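Local coordinates for protein chloride intracellular channel exc-4 (Caenorhabditis elegans, PDB 2YV9) that may insert into membranes to form chloride channels, and keeps the lumen of the excretory canal from swelling into cysts as the tube grows, at residues E46-A49 with L50-I53; F113-P117 with S118-R122; I225-A228 with Y229-A233. All blocks are in the same frame, centred on the assembly; numbering follows the deposited sequence. Where two conformers were deposited one is given.

Contact 1. Residues E46-A49 with L50-I53; sequences ELYA and LYEI
Leu50, Tyr51 and Glu52 donate their amide hydrogens to the carbonyls of Glu46, Leu47 and Tyr48, the i to i+4 ladder of an alpha helix close to its C-terminal end. Tyr51 N to Leu47 O, at 2.8 Å, is nearly straight (172°), whereas Leu50 N to Glu46 O is longer at 3.3 Å. On one flank the two tyrosines form an edge-to-face pair: CD2 of Tyr51 stands over the centre of the Tyr48 ring, 4.0 Å from its CE1, with the planes inclined at 59°. Glu52 meets the same ring at its edge, where OE1 lies in the ring plane 3.4 Å from Tyr48 CE2 and the carboxylate is turned almost perpendicular to the ring. A chi1 of 67° folds the glutamate back over the preceding turn, and a water bridges its OE2 (2.6 Å) to Ala49 O (2.7 Å), linking the carboxylate to a main-chain carbonyl. Leu47 and Leu50 pack against Ile101 of helix 94-107. Residues 46-52 belong to helix 38-52, the crossover helix between strands 19-25 and 57-63 in the beta-alpha-beta unit of the thioredoxin-like N-terminal domain.

Contact 2. Residues F113-P117 with S118-R122; sequences FEKDP and SAEKR
The carboxylate of Asp116 is laid against the first turn of the following helix, with the methyl group of Ala119 lying over one of its faces, CB to CG 3.8 Å. From that same side of the carboxylate plane two backbone amides reach OD1: Ser118 N at 2.9 Å and Ala119 N at 3.3 Å. Both bonds are weak: the first is strongly bent (123° at the hydrogen), and the second is long, with Ala119 N almost directly above OD1, out of the carboxylate plane. The other oxygen, OD2, forms a salt bridge with Arg178 of helix 155-178, which probably favours the charged form and fixes the rotation of the group. With CG anti to the backbone N (chi1 -178°), the carboxylate turns back under the amides it caps.

Asp116 is thus the N-cap of helix 117-140, a place where its negative charge would probably be favoured by the helix dipole. Pro117 follows in the first turn, where its missing N-H costs no helical bond, and its carbonyl accepts from Lys121 N at 3.1 Å. The Asp116 carbonyl accepts from Glu120 N, also at 3.1 Å, so this residue engages the helix through both main chain and side chain.

Lys121 runs its aliphatic chain past the proline, CE lying 3.4 Å from Pro117 O. On another flank, in one of two conformers of Glu120, OE2 comes 3.4 Å from Lys115 NZ, a weak salt bridge and a doubtful one, since it rests on that copy alone. In the same conformer this oxygen is also hydrogen-bonded to the hydroxyl of Tyr191, which in turn bonds the backbone N of Asp116.

Contact 3. Residues I225-A228 with Y229-A233; sequences ILTA and YRTAA
Ile225 and Tyr229 form the tight, buried part of this turn. They lie side by side and point the same way, with CG2 of the isoleucine over the ring face, 3.8 Å from the centroid in a CH-pi contact and 3.4 Å from CE2. The Ile225 carbonyl oxygen sits above that ring as well, offset toward its rim, while accepting the helical backbone bond from Tyr229 N. Farther out, the tyrosine hydroxyl is bonded to His200 and its ring stacks with His269.

Here helix 219-228 ends: a type I beta turn from Ala228 to Thr231, closed by Thr231 N to Ala228 O at 3.1 Å, leads into helix 232-236 within the all-helical C-terminal part of the GST fold. Thr227 O is gripped from opposite faces of its plane, by Thr231 OG1 at 2.7 Å and by Arg230 N at 3.0 Å. Thr231 occupies the N-cap position of the next helix, but its hydroxyl, beside the backbone N (chi1 -62°), makes no capping bond and turns back to the preceding helix; Tyr182 OH is its second partner.

The solvent side belongs to Arg230. Its extended chain crosses Leu226, whose CD1 comes within 3.4 Å of NE while CD2 lies 3.7 Å above the guanidinium plane, toward its rim.

Contact 1 belongs to the thioredoxin-like N-terminal domain, contacts 2 and 3 to segments farther along the chain that pack against it. Contact 1 touches both: Glu46 OE1 lies 3.6 Å from Phe113 CZ of contact 2, and Tyr48 CE2 lies 3.7 Å from Ala232 CB of contact 3. Contacts 2 and 3 stay apart, about 12 Å between nearest atoms. The bound calcium ion, at Gln78, Pro80 and Thr92, is about 12 Å from the Leu47 side chain. Contact 1 also falls in the predicted transmembrane region 38-58, so membrane insertion of the N-terminal domain would probably break its packing against both other contacts.

Contact 1. Residues E46-A49 with L50-I53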
ATOM      1  N   GLU A  46     -10.342  -1.167  11.391  1.00 22.51           N
ATOM      2  CA  GLU A  46     -10.116   0.165  11.978  1.00 24.03           C
ATOM      3  C   GLU A  46     -11.311   1.108  11.701  1.00 28.92           C
ATOM      4  O   GLU A  46     -11.810   1.837  12.594  1.00 25.49           O
ATOM      5  CB  GLU A  46      -8.809   0.725  11.462  1.00 29.75           C
ATOM      6  CG  GLU A  46      -7.570  -0.039  11.970  1.00 25.13           C
ATOM      7  CD  GLU A  46      -6.267   0.404  11.335  1.00 24.50           C
ATOM      8  OE1 GLU A  46      -6.286   1.353  10.509  1.00 23.65           O
ATOM      9  OE2 GLU A  46      -5.243  -0.189  11.681  1.00 26.87           O
ATOM     10  N   LEU A  47     -11.742   1.164  10.455  1.00 21.11           N
ATOM     11  CA  LEU A  47     -12.942   1.954  10.132  1.00 22.96           C
ATOM     12  C   LEU A  47     -14.172   1.533  10.944  1.00 24.65           C
ATOM     13  O   LEU A  47     -14.945   2.404  11.375  1.00 25.71           O
ATOM     14  CB  LEU A  47     -13.239   1.905   8.642  1.00 21.41           C
ATOM     15  CG  LEU A  47     -12.173   2.715   7.872  1.00 22.15           C
ATOM     16  CD1 LEU A  47     -12.316   2.465   6.334  1.00 24.48           C
ATOM     17  CD2 LEU A  47     -12.207   4.177   8.100  1.00 23.26           C
ATOM     18  N   TYR A  48     -14.348   0.243  11.165  1.00 22.12           N
ATOM     19  CA  TYR A  48     -15.489  -0.261  11.944  1.00 26.85           C
ATOM     20  C   TYR A  48     -15.400   0.250  13.381  1.00 27.37           C
ATOM     21  O   TYR A  48     -16.407   0.649  13.971  1.00 27.73           O
ATOM     22  CB  TYR A  48     -15.595  -1.803  11.937  1.00 26.54           C
ATOM     23  CG  TYR A  48     -16.988  -2.255  12.292  1.00 29.01           C
ATOM     24  CD1 TYR A  48     -17.917  -2.577  11.297  1.00 27.24           C
ATOM     25  CD2 TYR A  48     -17.393  -2.334  13.612  1.00 28.30           C
ATOM     26  CE1 TYR A  48     -19.201  -2.945  11.621  1.00 37.17           C
ATOM     27  CE2 TYR A  48     -18.682  -2.713  13.946  1.00 27.84           C
ATOM     28  CZ  TYR A  48     -19.585  -3.016  12.956  1.00 34.40           C
ATOM     29  OH  TYR A  48     -20.887  -3.419  13.295  1.00 34.96           O
ATOM     30  N   ALA A  49     -14.194   0.255  13.945  1.00 24.70           N
ATOM     31  CA  ALA A  49     -14.005   0.797  15.303  1.00 26.46           C
ATOM     32  C   ALA A  49     -14.565   2.221  15.391  1.00 33.33           C
ATOM     33  O   ALA A  49     -15.265   2.579  16.349  1.00 28.64           O
ATOM     34  CB  ALA A  49     -12.519   0.803  15.728  1.00 30.34           C
ATOM     35  N   LEU A  50     -14.259   3.029  14.388  1.00 24.44           N
ATOM     36  CA  LEU A  50     -14.701   4.441  14.347  1.00 26.27           C
ATOM     37  C   LEU A  50     -16.189   4.596  14.044  1.00 25.25           C
ATOM     38  O   LEU A  50     -16.883   5.420  14.689  1.00 28.08           O
ATOM     39  CB  LEU A  50     -13.898   5.275  13.352  1.00 25.45           C
ATOM     40  CG  LEU A  50     -12.385   5.342  13.463  1.00 23.48           C
ATOM     41  CD1 LEU A  50     -11.818   6.173  12.334  1.00 32.07           C
ATOM     42  CD2 LEU A  50     -12.015   5.961  14.807  1.00 29.29           C
ATOM     43  N   TYR A  51     -16.660   3.866  13.049  1.00 23.85           N
ATOM     44  CA  TYR A  51     -18.087   3.662  12.734  1.00 24.38           C
ATOM     45  C   TYR A  51     -18.933   3.339  13.987  1.00 31.30           C
ATOM     46  O   TYR A  51     -19.934   4.013  14.253  1.00 31.62           O
ATOM     47  CB  TYR A  51     -18.251   2.531  11.726  1.00 30.00           C
ATOM     48  CG  TYR A  51     -19.667   2.127  11.498  1.00 26.75           C
ATOM     49  CD1 TYR A  51     -20.530   2.934  10.758  1.00 34.82           C
ATOM     50  CD2 TYR A  51     -20.162   0.936  12.024  1.00 35.24           C
ATOM     51  CE1 TYR A  51     -21.862   2.554  10.540  1.00 44.16           C
ATOM     52  CE2 TYR A  51     -21.496   0.558  11.835  1.00 42.36           C
ATOM     53  CZ  TYR A  51     -22.332   1.365  11.086  1.00 50.88           C
ATOM     54  OH  TYR A  51     -23.652   0.976  10.901  1.00 52.33           O
ATOM     55  N   GLU A  52     -18.542   2.318  14.746  1.00 27.33           N
ATOM     56  CA  GLU A  52     -19.426   1.797  15.812  1.00 25.47           C
ATOM     57  C   GLU A  52     -19.583   2.789  16.968  1.00 29.85           C
ATOM     58  O   GLU A  52     -20.540   2.696  17.733  1.00 34.44           O
ATOM     59  CB  GLU A  52     -18.951   0.460  16.366  1.00 28.21           C
ATOM     60  CG  GLU A  52     -17.650   0.501  17.138  1.00 29.06           C
ATOM     61  CD  GLU A  52     -17.093  -0.884  17.511  1.00 32.60           C
ATOM     62  OE1 GLU A  52     -17.674  -1.924  17.110  1.00 34.59           O
ATOM     63  OE2 GLU A  52     -16.067  -0.907  18.231  1.00 36.55           O
ATOM     64  N   ILE A  53     -18.650   3.707  17.118  1.00 30.67           N
ATOM     65  CA  ILE A  53     -18.792   4.768  18.145  1.00 28.64           C
ATOM     66  C   ILE A  53     -19.329   6.106  17.594  1.00 38.22           C
ATOM     67  O   ILE A  53     -19.421   7.101  18.341  1.00 35.35           O
ATOM     68  CB  ILE A  53     -17.483   4.972  18.923  1.00 35.58           C
ATOM     69  CG1 ILE A  53     -16.334   5.416  18.004  1.00 31.71           C
ATOM     70  CG2 ILE A  53     -17.097   3.670  19.663  1.00 35.09           C
ATOM     71  CD1 ILE A  53     -15.025   5.673  18.758  1.00 35.26           C
TER
HETATM   72  O   HOH W   1     -14.715   1.257  18.693  1.00 31.92           O

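Contact 2. Residues F113-P117 with S118-R122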
ATOM      1  N   PHE A 113      -4.450   3.226  18.032  1.00 26.39           N
ATOM      2  CA  PHE A 113      -3.088   3.095  17.542  1.00 23.52           C
ATOM      3  C   PHE A 113      -2.108   3.220  18.656  1.00 30.31           C
ATOM      4  O   PHE A 113      -2.181   4.181  19.461  1.00 30.19           O
ATOM      5  CB  PHE A 113      -2.748   4.132  16.496  1.00 27.94           C
ATOM      6  CG  PHE A 113      -3.498   3.947  15.228  1.00 23.10           C
ATOM      7  CD1 PHE A 113      -3.014   3.112  14.243  1.00 26.50           C
ATOM      8  CD2 PHE A 113      -4.712   4.571  15.040  1.00 22.74           C
ATOM      9  CE1 PHE A 113      -3.710   2.956  13.078  1.00 25.30           C
ATOM     10  CE2 PHE A 113      -5.437   4.404  13.893  1.00 29.25           C
ATOM     11  CZ  PHE A 113      -4.942   3.601  12.909  1.00 28.95           C
ATOM     12  N   GLU A 114      -1.203   2.252  18.674  1.00 26.64           N
ATOM     13  CA  GLU A 114      -0.076   2.206  19.609  1.00 28.33           C
ATOM     14  C   GLU A 114       1.161   1.707  18.881  1.00 30.78           C
ATOM     15  O   GLU A 114       1.066   1.235  17.749  1.00 31.88           O
ATOM     16  CB  GLU A 114      -0.387   1.266  20.758  1.00 29.34           C
ATOM     17  CG  GLU A 114      -1.535   1.642  21.609  1.00 33.06           C
ATOM     18  CD  GLU A 114      -1.333   2.916  22.368  1.00 46.45           C
ATOM     19  OE1 GLU A 114      -0.172   3.390  22.482  1.00 36.03           O
ATOM     20  OE2 GLU A 114      -2.353   3.443  22.836  1.00 44.64           O
ATOM     21  N   LYS A 115       2.330   1.895  19.481  1.00 32.66           N
ATOM     22  CA  LYS A 115       3.580   1.345  18.952  1.00 32.65           C
ATOM     23  C   LYS A 115       4.128   0.283  19.896  1.00 35.66           C
ATOM     24  O   LYS A 115       4.235   0.481  21.104  1.00 42.30           O
ATOM     25  CB  LYS A 115       4.618   2.432  18.695  1.00 44.32           C
ATOM     26  CG  LYS A 115       4.449   3.143  17.368  1.00 49.84           C
ATOM     27  CD  LYS A 115       4.844   2.244  16.186  1.00 58.33           C
ATOM     28  CE  LYS A 115       4.575   2.923  14.845  1.00 67.84           C
ATOM     29  NZ  LYS A 115       4.110   1.963  13.799  1.00 69.80           N
ATOM     30  N   ASP A 116       4.411  -0.892  19.347  1.00 30.38           N
ATOM     31  CA  ASP A 116       4.862  -1.995  20.169  1.00 27.91           C
ATOM     32  C   ASP A 116       5.724  -2.870  19.283  1.00 30.47           C
ATOM     33  O   ASP A 116       5.198  -3.560  18.386  1.00 32.43           O
ATOM     34  CB  ASP A 116       3.706  -2.770  20.714  1.00 27.54           C
ATOM     35  CG  ASP A 116       4.141  -3.902  21.618  1.00 35.68           C
ATOM     36  OD1 ASP A 116       5.349  -4.233  21.631  1.00 50.00           O
ATOM     37  OD2 ASP A 116       3.270  -4.473  22.281  1.00 54.96           O
ATOM     38  N   PRO A 117       7.041  -2.826  19.486  1.00 36.84           N
ATOM     39  CA  PRO A 117       7.928  -3.593  18.605  1.00 38.97           C
ATOM     40  C   PRO A 117       7.906  -5.105  18.929  1.00 28.99           C
ATOM     41  O   PRO A 117       8.175  -5.911  18.046  1.00 44.08           O
ATOM     42  CB  PRO A 117       9.299  -2.969  18.863  1.00 44.55           C
ATOM     43  CG  PRO A 117       9.220  -2.522  20.295  1.00 53.78           C
ATOM     44  CD  PRO A 117       7.792  -2.068  20.506  1.00 47.83           C
ATOM     45  N   SER A 118       7.502  -5.468  20.137  1.00 35.51           N
ATOM     46  CA  SER A 118       7.261  -6.871  20.471  1.00 45.99           C
ATOM     47  C   SER A 118       6.184  -7.423  19.538  1.00 45.87           C
ATOM     48  O   SER A 118       6.366  -8.451  18.900  1.00 38.23           O
ATOM     49  CB  SER A 118       6.824  -7.033  21.929  1.00 51.82           C
ATOM     50  OG  SER A 118       6.197  -8.296  22.138  1.00 53.39           O
ATOM     51  N   ALA A 119       5.075  -6.709  19.461  1.00 33.05           N
ATOM     52  CA  ALA A 119       3.911  -7.157  18.678  1.00 36.01           C
ATOM     53  C   ALA A 119       4.233  -7.211  17.190  1.00 34.33           C
ATOM     54  O   ALA A 119       3.869  -8.171  16.478  1.00 30.32           O
ATOM     55  CB  ALA A 119       2.754  -6.229  18.920  1.00 33.48           C
ATOM     56  N   GLU A 120       4.905  -6.168  16.696  0.50 30.35           N
ATOM     57  CA  GLU A 120       5.243  -6.054  15.263  0.50 30.17           C
ATOM     58  C   GLU A 120       6.151  -7.178  14.787  0.50 35.64           C
ATOM     59  O   GLU A 120       6.061  -7.630  13.632  0.50 26.77           O
ATOM     60  CB  GLU A 120       5.931  -4.716  14.945  0.50 33.26           C
ATOM     61  CG  GLU A 120       4.994  -3.551  15.047  0.50 25.99           C
ATOM     62  CD  GLU A 120       5.577  -2.211  14.664  0.50 27.89           C
ATOM     63  OE1 GLU A 120       6.756  -2.148  14.267  0.50 46.77           O
ATOM     64  OE2 GLU A 120       4.812  -1.221  14.736  0.50 25.08           O
ATOM     65  N   LYS A 121       7.074  -7.589  15.651  1.00 29.26           N
ATOM     66  CA  LYS A 121       7.956  -8.704  15.306  1.00 27.55           C
ATOM     67  C   LYS A 121       7.223 -10.050  15.359  1.00 31.41           C
ATOM     68  O   LYS A 121       7.434 -10.920  14.522  1.00 29.93           O
ATOM     69  CB  LYS A 121       9.171  -8.722  16.263  1.00 41.07           C
ATOM     70  CG  LYS A 121      10.151  -7.576  16.020  1.00 57.66           C
ATOM     71  CD  LYS A 121      11.226  -7.507  17.124  1.00 65.59           C
ATOM     72  CE  LYS A 121      11.559  -6.061  17.523  1.00 76.55           C
ATOM     73  NZ  LYS A 121      12.084  -5.978  18.923  1.00 75.90           N
ATOM     74  N   ARG A 122       6.323 -10.208  16.301  1.00 26.75           N
ATOM     75  CA  ARG A 122       5.661 -11.483  16.486  1.00 28.98           C
ATOM     76  C   ARG A 122       4.738 -11.736  15.279  1.00 32.86           C
ATOM     77  O   ARG A 122       4.651 -12.849  14.773  1.00 31.59           O
ATOM     78  CB  ARG A 122       4.854 -11.490  17.773  1.00 39.97           C
ATOM     79  CG  ARG A 122       5.730 -11.504  19.029  1.00 37.56           C
ATOM     80  CD  ARG A 122       6.293 -12.896  19.285  1.00 65.68           C
ATOM     81  NE  ARG A 122       7.213 -12.878  20.418  1.00 86.85           N
ATOM     82  CZ  ARG A 122       8.467 -12.426  20.379  1.00 97.65           C
ATOM     83  NH1 ARG A 122       8.986 -11.947  19.247  1.00106.06           N
ATOM     84  NH2 ARG A 122       9.213 -12.454  21.482  1.00 91.89           N
TER

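Contact 3. Residues I225-A228 with Y229-A233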
ATOM      1  N   ILE A 225      -8.433 -15.699  19.762  1.00 22.47           N
ATOM      2  CA  ILE A 225      -9.192 -15.991  18.524  1.00 21.59           C
ATOM      3  C   ILE A 225     -10.706 -15.908  18.836  1.00 21.80           C
ATOM      4  O   ILE A 225     -11.513 -15.333  18.087  1.00 23.22           O
ATOM      5  CB  ILE A 225      -8.784 -17.355  17.964  1.00 20.71           C
ATOM      6  CG1 ILE A 225      -7.321 -17.279  17.462  1.00 22.72           C
ATOM      7  CG2 ILE A 225      -9.762 -17.795  16.828  1.00 24.06           C
ATOM      8  CD1 ILE A 225      -6.647 -18.615  17.246  1.00 20.10           C
ATOM      9  N   LEU A 226     -11.117 -16.480  19.956  1.00 23.17           N
ATOM     10  CA  LEU A 226     -12.507 -16.311  20.405  1.00 25.27           C
ATOM     11  C   LEU A 226     -12.900 -14.842  20.535  1.00 25.33           C
ATOM     12  O   LEU A 226     -13.954 -14.456  20.075  1.00 24.15           O
ATOM     13  CB  LEU A 226     -12.725 -17.049  21.713  1.00 22.65           C
ATOM     14  CG  LEU A 226     -14.145 -17.005  22.294  1.00 24.30           C
ATOM     15  CD1 LEU A 226     -15.284 -17.335  21.309  1.00 30.68           C
ATOM     16  CD2 LEU A 226     -14.200 -17.936  23.569  1.00 30.74           C
ATOM     17  N   THR A 227     -12.027 -14.036  21.128  1.00 23.83           N
ATOM     18  CA  THR A 227     -12.237 -12.603  21.175  1.00 23.58           C
ATOM     19  C   THR A 227     -12.473 -12.068  19.762  1.00 23.25           C
ATOM     20  O   THR A 227     -13.389 -11.319  19.543  1.00 23.34           O
ATOM     21  CB  THR A 227     -11.103 -11.915  21.913  1.00 24.07           C
ATOM     22  OG1 THR A 227     -11.125 -12.412  23.267  1.00 25.50           O
ATOM     23  CG2 THR A 227     -11.280 -10.431  21.895  1.00 27.02           C
ATOM     24  N   ALA A 228     -11.674 -12.505  18.796  1.00 22.67           N
ATOM     25  CA  ALA A 228     -11.877 -12.067  17.407  1.00 23.65           C
ATOM     26  C   ALA A 228     -13.308 -12.338  16.910  1.00 20.93           C
ATOM     27  O   ALA A 228     -13.969 -11.504  16.312  1.00 24.10           O
ATOM     28  CB  ALA A 228     -10.890 -12.817  16.487  1.00 21.23           C
ATOM     29  N   TYR A 229     -13.713 -13.560  17.131  1.00 20.18           N
ATOM     30  CA  TYR A 229     -14.999 -14.097  16.669  1.00 21.33           C
ATOM     31  C   TYR A 229     -16.161 -13.491  17.456  1.00 27.14           C
ATOM     32  O   TYR A 229     -17.303 -13.807  17.131  1.00 26.80           O
ATOM     33  CB  TYR A 229     -14.982 -15.617  16.824  1.00 24.20           C
ATOM     34  CG  TYR A 229     -13.949 -16.347  16.003  1.00 22.50           C
ATOM     35  CD1 TYR A 229     -13.335 -15.742  14.880  1.00 24.19           C
ATOM     36  CD2 TYR A 229     -13.681 -17.701  16.217  1.00 26.67           C
ATOM     37  CE1 TYR A 229     -12.409 -16.470  14.089  1.00 20.73           C
ATOM     38  CE2 TYR A 229     -12.791 -18.400  15.415  1.00 21.27           C
ATOM     39  CZ  TYR A 229     -12.157 -17.760  14.361  1.00 22.43           C
ATOM     40  OH  TYR A 229     -11.277 -18.468  13.567  1.00 22.93           O
ATOM     41  N   ARG A 230     -15.850 -12.683  18.486  1.00 25.07           N
ATOM     42  CA  ARG A 230     -16.864 -11.882  19.212  1.00 23.80           C
ATOM     43  C   ARG A 230     -16.728 -10.342  19.032  1.00 28.22           C
ATOM     44  O   ARG A 230     -17.467  -9.564  19.664  1.00 27.80           O
ATOM     45  CB  ARG A 230     -16.875 -12.250  20.721  1.00 25.16           C
ATOM     46  CG  ARG A 230     -17.249 -13.694  21.033  1.00 28.37           C
ATOM     47  CD  ARG A 230     -17.018 -13.971  22.527  1.00 40.62           C
ATOM     48  NE  ARG A 230     -17.417 -15.309  22.954  1.00 53.42           N
ATOM     49  CZ  ARG A 230     -17.308 -15.761  24.204  1.00 52.35           C
ATOM     50  NH1 ARG A 230     -16.795 -14.989  25.160  1.00 70.18           N
ATOM     51  NH2 ARG A 230     -17.708 -16.993  24.503  1.00 61.17           N
ATOM     52  N   THR A 231     -15.772  -9.898  18.191  1.00 20.82           N
ATOM     53  CA  THR A 231     -15.512  -8.502  17.930  1.00 24.96           C
ATOM     54  C   THR A 231     -16.191  -8.151  16.603  1.00 25.97           C
ATOM     55  O   THR A 231     -15.822  -8.669  15.550  1.00 24.34           O
ATOM     56  CB  THR A 231     -14.014  -8.299  17.801  1.00 25.41           C
ATOM     57  OG1 THR A 231     -13.356  -8.647  19.037  1.00 25.11           O
ATOM     58  CG2 THR A 231     -13.662  -6.863  17.405  1.00 30.51           C
ATOM     59  N   ALA A 232     -17.218  -7.312  16.647  1.00 24.30           N
ATOM     60  CA  ALA A 232     -17.969  -6.963  15.478  1.00 26.24           C
ATOM     61  C   ALA A 232     -17.044  -6.478  14.363  1.00 22.67           C
ATOM     62  O   ALA A 232     -17.246  -6.861  13.226  1.00 27.77           O
ATOM     63  CB  ALA A 232     -19.060  -5.891  15.823  1.00 29.12           C
ATOM     64  N   ALA A 233     -16.043  -5.672  14.682  1.00 22.17           N
ATOM     65  CA  ALA A 233     -15.082  -5.164  13.633  1.00 23.12           C
ATOM     66  C   ALA A 233     -14.484  -6.313  12.825  1.00 24.55           C
ATOM     67  O   ALA A 233     -14.310  -6.215  11.605  1.00 25.10           O
ATOM     68  CB  ALA A 233     -13.977  -4.339  14.256  1.00 23.15           C
TER